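PDB 3C8G: fumarase E from Shigella flexneri 2a str. 2457T, which probably catalyses the addition of water to fumarate to form malate, as a homodimer of the MtlR/FumE family. Local coordinates for residues Gln39-Pro42 and Ser43-Val46; Asp68-Asp71 and Val72-Leu76. One frame throughout, in Å; residues are numbered along the deposited sequence.

Overall arrangement
Both interactions are local and sit at opposite ends of helices that pack together: interaction 1 at the C-terminal end of helix 29-40, interaction 2 at the N-terminal start of helix 70-79. Each is partly buried, but interaction 1 lies farther out, its centre about 19 Å from the centre of the chain, against about 13 Å for interaction 2. A short 3-10 turn and apolar side chains make up interaction 1, whereas interaction 2 combines a carboxylate cap, ordinary helical bonds and the nearby charges of D71 and R75. The two touch through L76, whose CD1 lies 4.1 Å from F45 CZ, and through L41 CD1 against A73 O. Residues of both also meet the neighbouring subunit.

Interaction 1. Residues Gln39-Pro42 and Ser43-Val46; sequences QFLP and SLFV
L44 reaches back along the chain to L41 and F40, in a 3-10 turn that carries on from helix 29-40 before the chain leaves as a loop. Its CB lies 3.3 Å from L41 O and, on the forward side, covers the centre of one face of the F45 ring. CG stays close to the same L41 oxygen. There the branch divides: CD1 meets L41 CD1 at 3.8 Å, while CD2 approaches F40 CE1 at 4.1 Å, the side chains of F40 and L44 crossing at about a right angle. L44 CG stands anti to its own carbonyl carbon (chi1 -56°), which sends the branch back toward the preceding turn, where CD1 and CD2 part. F40 differs, with CG anti to the backbone N (chi1 -179°), which lays its ring against the CB of S43: that carbon sits squarely over the centre of one ring face, 4.3 Å from the centroid and 4° off the normal, a CH-pi contact.

Three consecutive backbone hydrogen bonds hold the turn, each spanning three residues as in a 3-10 winding: S43 N to F40 O at 2.8 Å, L44 N to L41 O at 2.9 Å, and F45 N to P42 O at 2.9 Å. L41 O is thus gripped by one N-H and also hemmed in by F45 CD2, at 3.4 Å, and the base of L44.

F40 and L41 both rest on I77 of helix 70-79, and F45 touches V57 in the loop after helix 50-55. F45 also packs on an apolar side chain of the neighbouring subunit, so the end of helix 29-40 and the turn that follows meet both helix 70-79 and the dimer partner.

Interaction 2. Residues Asp68-Asp71 and Val72-Leu76; sequences DDID and VALRL
An N-cap opens helix 70-79, where the carboxylate of D69 takes the backbone N-H of V72 and the first turns wind on. D69 OD2 lies 3.3 Å from V72 N, met on its anti side and 21° out of the carboxylate plane; a weak second bond comes from D71 N at 3.0 Å. With CG anti to the backbone N (chi1 177°), the carboxylate reaches forward to the first N-H groups of the helix, and V72 CG1 lies 3.5 Å from D69 OD2. Regular helical bonds follow, A73 N to D69 O at 3.0 Å and R75 N to D71 O at 2.9 Å. R75 runs alongside D71, its NH2 coming within 3.3 Å of D71 CB. The two charged ends nevertheless form no salt bridge: D71 OD2 stays 4.4 Å from R75 NH2, the carboxylate and guanidinium planes are 77° apart, and D71 OD1 and OD2 are hydrogen-bonded to S95 OG and H99 NE2 of helix 85-103. I70 CG1 and L74 CD1 meet loosely. I70 packs on L33 and L74 on I37, both of helix 29-40, and L74 also on I91 of helix 85-103, while V72 and L76 also pack on side chains of the neighbouring subunit.

Interaction 1. Residues Gln39-Pro42 and Ser43-Val46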
ATOM      1  N   GLN B  39       4.707 -11.321   8.063  1.00 67.70           N
ATOM      2  CA  GLN B  39       4.177 -11.665   9.390  1.00 67.24           C
ATOM      3  C   GLN B  39       4.074 -10.392  10.239  1.00 66.34           C
ATOM      4  O   GLN B  39       3.175 -10.278  11.066  1.00 67.17           O
ATOM      5  CB  GLN B  39       5.008 -12.755  10.120  1.00 67.34           C
ATOM      6  CG  GLN B  39       5.932 -13.589   9.213  1.00 70.11           C
ATOM      7  CD  GLN B  39       5.924 -15.115   9.469  1.00 72.12           C
ATOM      8  OE1 GLN B  39       6.519 -15.610  10.436  1.00 71.67           O
ATOM      9  NE2 GLN B  39       5.287 -15.861   8.561  1.00 72.50           N
ATOM     10  N   PHE B  40       4.971  -9.438  10.005  1.00 64.94           N
ATOM     11  CA  PHE B  40       4.998  -8.172  10.728  1.00 64.20           C
ATOM     12  C   PHE B  40       3.841  -7.257  10.362  1.00 63.57           C
ATOM     13  O   PHE B  40       3.282  -6.607  11.220  1.00 63.68           O
ATOM     14  CB  PHE B  40       6.322  -7.450  10.464  1.00 64.51           C
ATOM     15  CG  PHE B  40       6.470  -6.133  11.193  1.00 64.07           C
ATOM     16  CD1 PHE B  40       6.099  -4.939  10.582  1.00 64.01           C
ATOM     17  CD2 PHE B  40       7.012  -6.089  12.478  1.00 64.21           C
ATOM     18  CE1 PHE B  40       6.243  -3.724  11.255  1.00 64.54           C
ATOM     19  CE2 PHE B  40       7.157  -4.882  13.168  1.00 63.11           C
ATOM     20  CZ  PHE B  40       6.782  -3.705  12.563  1.00 64.46           C
ATOM     21  N   LEU B  41       3.492  -7.210   9.086  1.00 63.03           N
ATOM     22  CA  LEU B  41       2.468  -6.283   8.581  1.00 62.90           C
ATOM     23  C   LEU B  41       1.171  -6.101   9.420  1.00 62.46           C
ATOM     24  O   LEU B  41       0.722  -4.972   9.594  1.00 62.59           O
ATOM     25  CB  LEU B  41       2.148  -6.606   7.110  1.00 62.89           C
ATOM     26  CG  LEU B  41       2.740  -5.886   5.872  1.00 63.07           C
ATOM     27  CD1 LEU B  41       3.986  -5.002   6.078  1.00 62.22           C
ATOM     28  CD2 LEU B  41       2.971  -6.910   4.751  1.00 62.74           C
ATOM     29  N   PRO B  42       0.564  -7.204   9.933  1.00 61.95           N
ATOM     30  CA  PRO B  42      -0.594  -7.068  10.850  1.00 61.52           C
ATOM     31  C   PRO B  42      -0.391  -6.071  11.981  1.00 60.88           C
ATOM     32  O   PRO B  42      -1.346  -5.408  12.393  1.00 60.62           O
ATOM     33  CB  PRO B  42      -0.748  -8.472  11.439  1.00 61.78           C
ATOM     34  CG  PRO B  42      -0.183  -9.380  10.382  1.00 62.14           C
ATOM     35  CD  PRO B  42       0.883  -8.621   9.658  1.00 61.65           C
ATOM     36  N   SER B  43       0.848  -5.990  12.468  1.00 60.54           N
ATOM     37  CA  SER B  43       1.268  -5.065  13.533  1.00 60.02           C
ATOM     38  C   SER B  43       0.904  -3.634  13.248  1.00 59.78           C
ATOM     39  O   SER B  43       0.773  -2.839  14.175  1.00 60.04           O
ATOM     40  CB  SER B  43       2.780  -5.085  13.683  1.00 59.63           C
ATOM     41  OG  SER B  43       3.135  -5.916  14.739  1.00 59.97           O
ATOM     42  N   LEU B  44       0.793  -3.297  11.968  1.00 58.84           N
ATOM     43  CA  LEU B  44       0.565  -1.922  11.581  1.00 58.85           C
ATOM     44  C   LEU B  44      -0.898  -1.589  11.639  1.00 58.59           C
ATOM     45  O   LEU B  44      -1.285  -0.441  11.492  1.00 58.44           O
ATOM     46  CB  LEU B  44       1.024  -1.706  10.150  1.00 58.87           C
ATOM     47  CG  LEU B  44       2.456  -2.066   9.859  1.00 59.23           C
ATOM     48  CD1 LEU B  44       2.559  -2.316   8.360  1.00 60.98           C
ATOM     49  CD2 LEU B  44       3.366  -0.940  10.336  1.00 57.80           C
ATOM     50  N   PHE B  45      -1.716  -2.611  11.819  1.00 58.50           N
ATOM     51  CA  PHE B  45      -3.135  -2.464  11.622  1.00 58.52           C
ATOM     52  C   PHE B  45      -3.933  -2.827  12.872  1.00 58.83           C
ATOM     53  O   PHE B  45      -3.490  -3.609  13.716  1.00 59.35           O
ATOM     54  CB  PHE B  45      -3.561  -3.317  10.431  1.00 57.77           C
ATOM     55  CG  PHE B  45      -2.864  -2.961   9.135  1.00 57.65           C
ATOM     56  CD1 PHE B  45      -2.823  -1.638   8.675  1.00 56.48           C
ATOM     57  CD2 PHE B  45      -2.291  -3.953   8.341  1.00 56.40           C
ATOM     58  CE1 PHE B  45      -2.201  -1.313   7.454  1.00 52.76           C
ATOM     59  CE2 PHE B  45      -1.680  -3.625   7.121  1.00 54.61           C
ATOM     60  CZ  PHE B  45      -1.644  -2.301   6.687  1.00 53.47           C
ATOM     61  N   VAL B  46      -5.107  -2.233  12.974  1.00 59.07           N
ATOM     62  CA  VAL B  46      -6.058  -2.476  14.038  1.00 59.98           C
ATOM     63  C   VAL B  46      -6.321  -3.978  14.214  1.00 60.61           C
ATOM     64  O   VAL B  46      -6.536  -4.679  13.230  1.00 60.82           O
ATOM     65  CB  VAL B  46      -7.352  -1.703  13.700  1.00 60.05           C
ATOM     66  CG1 VAL B  46      -8.532  -2.116  14.578  1.00 60.44           C
ATOM     67  CG2 VAL B  46      -7.090  -0.197  13.779  1.00 60.09           C
TER

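Interaction 2. Residues Asp68-Asp71 and Val72-Leu76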
ATOM      1  N   ASP B  68       2.014  -7.924  -1.301  1.00 69.33           N
ATOM      2  CA  ASP B  68       2.786  -9.164  -1.481  1.00 69.65           C
ATOM      3  C   ASP B  68       3.977  -8.829  -2.409  1.00 69.63           C
ATOM      4  O   ASP B  68       4.171  -9.441  -3.466  1.00 69.31           O
ATOM      5  CB  ASP B  68       1.893 -10.280  -2.070  1.00 69.65           C
ATOM      6  CG  ASP B  68       2.398 -11.704  -1.752  1.00 69.97           C
ATOM      7  OD1 ASP B  68       3.542 -11.883  -1.246  1.00 67.93           O
ATOM      8  OD2 ASP B  68       1.624 -12.659  -2.022  1.00 69.12           O
ATOM      9  N   ASP B  69       4.741  -7.820  -2.005  1.00 69.55           N
ATOM     10  CA  ASP B  69       5.899  -7.343  -2.747  1.00 69.75           C
ATOM     11  C   ASP B  69       6.834  -6.700  -1.719  1.00 69.29           C
ATOM     12  O   ASP B  69       6.491  -5.680  -1.123  1.00 69.59           O
ATOM     13  CB  ASP B  69       5.440  -6.328  -3.790  1.00 70.19           C
ATOM     14  CG  ASP B  69       6.588  -5.704  -4.582  1.00 72.51           C
ATOM     15  OD1 ASP B  69       6.705  -6.016  -5.786  1.00 77.49           O
ATOM     16  OD2 ASP B  69       7.350  -4.872  -4.038  1.00 74.37           O
ATOM     17  N   ILE B  70       8.005  -7.292  -1.499  1.00 68.40           N
ATOM     18  CA  ILE B  70       8.891  -6.803  -0.441  1.00 68.00           C
ATOM     19  C   ILE B  70       9.158  -5.300  -0.486  1.00 67.36           C
ATOM     20  O   ILE B  70       9.257  -4.664   0.539  1.00 67.16           O
ATOM     21  CB  ILE B  70      10.213  -7.632  -0.314  1.00 68.21           C
ATOM     22  CG1 ILE B  70      10.760  -7.529   1.109  1.00 68.59           C
ATOM     23  CG2 ILE B  70      11.248  -7.228  -1.360  1.00 66.75           C
ATOM     24  CD1 ILE B  70      11.698  -8.686   1.491  1.00 70.41           C
ATOM     25  N   ASP B  71       9.242  -4.724  -1.671  1.00 67.44           N
ATOM     26  CA  ASP B  71       9.567  -3.300  -1.775  1.00 67.11           C
ATOM     27  C   ASP B  71       8.437  -2.439  -1.188  1.00 66.60           C
ATOM     28  O   ASP B  71       8.686  -1.655  -0.251  1.00 66.90           O
ATOM     29  CB  ASP B  71       9.901  -2.899  -3.220  1.00 67.10           C
ATOM     30  CG  ASP B  71      10.971  -3.798  -3.866  1.00 69.60           C
ATOM     31  OD1 ASP B  71      11.893  -4.291  -3.166  1.00 68.72           O
ATOM     32  OD2 ASP B  71      10.888  -3.998  -5.107  1.00 72.21           O
ATOM     33  N   VAL B  72       7.206  -2.601  -1.701  1.00 65.50           N
ATOM     34  CA  VAL B  72       6.075  -1.773  -1.256  1.00 64.31           C
ATOM     35  C   VAL B  72       5.776  -2.037   0.215  1.00 63.91           C
ATOM     36  O   VAL B  72       5.532  -1.095   0.988  1.00 64.23           O
ATOM     37  CB  VAL B  72       4.788  -1.844  -2.162  1.00 64.43           C
ATOM     38  CG1 VAL B  72       5.119  -2.258  -3.596  1.00 62.89           C
ATOM     39  CG2 VAL B  72       3.736  -2.747  -1.574  1.00 64.13           C
ATOM     40  N   ALA B  73       5.848  -3.303   0.618  1.00 63.01           N
ATOM     41  CA  ALA B  73       5.795  -3.649   2.048  1.00 62.64           C
ATOM     42  C   ALA B  73       6.829  -2.901   2.931  1.00 62.78           C
ATOM     43  O   ALA B  73       6.492  -2.422   4.020  1.00 62.45           O
ATOM     44  CB  ALA B  73       5.939  -5.124   2.224  1.00 62.14           C
ATOM     45  N   LEU B  74       8.081  -2.824   2.472  1.00 62.93           N
ATOM     46  CA  LEU B  74       9.138  -2.154   3.234  1.00 63.20           C
ATOM     47  C   LEU B  74       8.829  -0.679   3.305  1.00 62.55           C
ATOM     48  O   LEU B  74       8.769  -0.087   4.385  1.00 62.16           O
ATOM     49  CB  LEU B  74      10.504  -2.325   2.581  1.00 63.55           C
ATOM     50  CG  LEU B  74      11.357  -3.506   2.978  1.00 65.26           C
ATOM     51  CD1 LEU B  74      12.555  -3.562   2.027  1.00 67.38           C
ATOM     52  CD2 LEU B  74      11.786  -3.389   4.439  1.00 66.73           C
ATOM     53  N   ARG B  75       8.623  -0.096   2.139  1.00 62.05           N
ATOM     54  CA  ARG B  75       8.252   1.295   2.074  1.00 62.46           C
ATOM     55  C   ARG B  75       7.066   1.615   2.995  1.00 62.00           C
ATOM     56  O   ARG B  75       7.101   2.633   3.690  1.00 62.10           O
ATOM     57  CB  ARG B  75       8.018   1.706   0.632  1.00 62.48           C
ATOM     58  CG  ARG B  75       9.338   1.821  -0.088  1.00 65.31           C
ATOM     59  CD  ARG B  75       9.178   2.270  -1.496  1.00 68.74           C
ATOM     60  NE  ARG B  75       9.297   1.156  -2.429  1.00 72.43           N
ATOM     61  CZ  ARG B  75       9.853   1.257  -3.633  1.00 73.25           C
ATOM     62  NH1 ARG B  75      10.369   2.413  -4.033  1.00 73.80           N
ATOM     63  NH2 ARG B  75       9.903   0.210  -4.430  1.00 73.04           N
ATOM     64  N   LEU B  76       6.065   0.727   3.062  1.00 61.44           N
ATOM     65  CA  LEU B  76       4.906   0.969   3.941  1.00 61.06           C
ATOM     66  C   LEU B  76       5.351   1.075   5.404  1.00 60.62           C
ATOM     67  O   LEU B  76       5.023   2.039   6.086  1.00 60.54           O
ATOM     68  CB  LEU B  76       3.816  -0.104   3.775  1.00 61.24           C
ATOM     69  CG  LEU B  76       2.333   0.290   3.748  1.00 61.06           C
ATOM     70  CD1 LEU B  76       1.495  -0.696   4.526  1.00 62.41           C
ATOM     71  CD2 LEU B  76       2.063   1.657   4.271  1.00 59.99           C
TER